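Local coordinates for Bak protein (Grouper iridovirus, PDB 5VMN) that inhibits apoptosis of the host cell as a viral Bcl-2 protein that exclusively sequesters the pro-apoptotic protein Bim, at residues P51-I56 with E96-F101. Sequence-based numbering, arbitrary orientation.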
# COMPACT_ATOMS: atom_id res chain seq x y z
N PRO A 51 4.14 13.77 -2.30
CA PRO A 51 3.70 12.61 -1.51
C PRO A 51 4.39 12.50 -0.16
O PRO A 51 5.60 12.69 -0.04
CB PRO A 51 4.08 11.41 -2.39
CG PRO A 51 5.08 11.90 -3.33
CD PRO A 51 4.81 13.37 -3.55
N ASN A 52 3.60 12.09 0.86
CA ASN A 52 4.18 11.62 2.12
C ASN A 52 3.38 10.40 2.56
O ASN A 52 2.43 10.50 3.34
CB ASN A 52 4.18 12.70 3.19
CG ASN A 52 4.99 12.29 4.39
OD1 ASN A 52 5.17 11.11 4.66
ND2 ASN A 52 5.48 13.28 5.13
N ILE A 53 3.76 9.24 2.03
CA ILE A 53 2.94 8.05 2.23
C ILE A 53 2.99 7.61 3.68
O ILE A 53 2.01 7.03 4.18
CB ILE A 53 3.38 6.92 1.30
CG1 ILE A 53 3.43 7.37 -0.16
CG2 ILE A 53 2.47 5.72 1.46
CD1 ILE A 53 2.16 7.93 -0.69
N LEU A 54 4.13 7.78 4.35
CA LEU A 54 4.20 7.42 5.76
C LEU A 54 3.19 8.21 6.58
O LEU A 54 2.46 7.65 7.39
CB LEU A 54 5.62 7.61 6.28
CG LEU A 54 5.83 7.34 7.76
CD1 LEU A 54 5.46 5.89 8.06
CD2 LEU A 54 7.28 7.61 8.10
N GLU A 55 3.11 9.51 6.32
CA GLU A 55 2.14 10.35 7.01
C GLU A 55 0.72 9.90 6.71
O GLU A 55 -0.12 9.83 7.61
CB GLU A 55 2.31 11.82 6.60
CG GLU A 55 1.32 12.73 7.26
CD GLU A 55 1.57 14.20 6.96
OE1 GLU A 55 0.59 14.97 6.92
OE2 GLU A 55 2.75 14.57 6.77
N ILE A 56 0.43 9.61 5.44
CA ILE A 56 -0.93 9.19 5.07
C ILE A 56 -1.29 7.89 5.75
O ILE A 56 -2.39 7.75 6.31
CB ILE A 56 -1.05 9.06 3.54
CG1 ILE A 56 -0.87 10.43 2.89
CG2 ILE A 56 -2.45 8.51 3.18
CD1 ILE A 56 -0.76 10.35 1.38
N GLU A 96 9.77 3.62 -0.91
CA GLU A 96 10.45 3.58 0.39
C GLU A 96 9.54 4.07 1.50
O GLU A 96 9.58 3.53 2.61
CB GLU A 96 11.73 4.43 0.35
CG GLU A 96 12.74 3.97 -0.66
CD GLU A 96 13.95 4.91 -0.77
OE1 GLU A 96 15.05 4.37 -0.98
OE2 GLU A 96 13.80 6.15 -0.64
N GLN A 97 8.72 5.10 1.22
CA GLN A 97 7.77 5.58 2.21
C GLN A 97 6.77 4.48 2.57
O GLN A 97 6.45 4.27 3.75
CB GLN A 97 7.04 6.83 1.67
CG GLN A 97 7.90 8.11 1.54
CD GLN A 97 7.21 9.29 0.77
OE1 GLN A 97 6.03 9.24 0.45
NE2 GLN A 97 7.99 10.30 0.43
N LEU A 98 6.29 3.75 1.57
CA LEU A 98 5.37 2.63 1.80
C LEU A 98 6.02 1.56 2.65
O LEU A 98 5.44 1.08 3.63
CB LEU A 98 4.94 2.02 0.48
CG LEU A 98 3.57 2.31 -0.05
CD1 LEU A 98 3.35 1.44 -1.26
CD2 LEU A 98 2.51 2.06 0.97
N GLU A 99 7.23 1.15 2.28
CA GLU A 99 7.92 0.12 3.05
C GLU A 99 8.09 0.55 4.50
O GLU A 99 7.88 -0.25 5.42
CB GLU A 99 9.27 -0.19 2.41
CG GLU A 99 9.14 -0.83 1.03
CD GLU A 99 10.42 -0.79 0.22
OE1 GLU A 99 11.25 0.12 0.43
OE2 GLU A 99 10.59 -1.67 -0.65
N ARG A 100 8.45 1.82 4.72
CA ARG A 100 8.65 2.31 6.07
C ARG A 100 7.36 2.20 6.88
O ARG A 100 7.39 1.82 8.06
CB ARG A 100 9.16 3.77 6.02
CG ARG A 100 10.12 4.20 7.11
CD ARG A 100 11.01 5.38 6.64
NE ARG A 100 10.20 6.41 5.98
CZ ARG A 100 10.47 6.98 4.80
NH1 ARG A 100 11.55 6.65 4.10
NH2 ARG A 100 9.64 7.89 4.32
N PHE A 101 6.22 2.50 6.26
CA PHE A 101 4.96 2.40 6.97
C PHE A 101 4.71 0.96 7.42
O PHE A 101 4.34 0.72 8.58
CB PHE A 101 3.79 2.87 6.11
CG PHE A 101 2.44 2.60 6.73
CD1 PHE A 101 2.00 3.37 7.79
CD2 PHE A 101 1.66 1.54 6.30
CE1 PHE A 101 0.79 3.13 8.39
CE2 PHE A 101 0.43 1.30 6.89
CZ PHE A 101 -0.00 2.09 7.94
O HOH W 1 7.93 13.01 -1.14
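In this all-helical Bcl-2 fold, the capped N-terminus of helix 53-60 packs against helix 88-103, and Gln97 and Ile53 join them. Ile53 N, in the first turn, donates to Gln97 OE1 at 2.8 Å; the bond is nearly straight (N-H...O 173°), although the donor sits 45° out of the amide's carbonyl plane. Gln97 gets there because its chain runs extended beyond CG. The other end of the same amide, NE2, makes only a weak, bent bond to Pro51 O at 3.4 Å, and a water bridges the same two atoms, donating to Pro51 O and accepting from Gln97 NE2. Two backbone groups flanking Asn52 are thus read by one side chain. Asn52 itself is the N-cap, its OD1 accepting from Glu55 N at 3.1 Å. Alongside this polar grip, Ile53 sets CG2 against Leu98 CD2 (3.7 Å), and both residues also touch Ser78 of helix 68-84. Leu54, with CG anti to its own N (chi1 177°), splays its two methyls along helix 88-103: CD1 lies over the Phe101 backbone, 3.7 Å from its CA, while CD2 meets the guanidinium of Arg100 at its edge, in plane, 3.8 Å from NE.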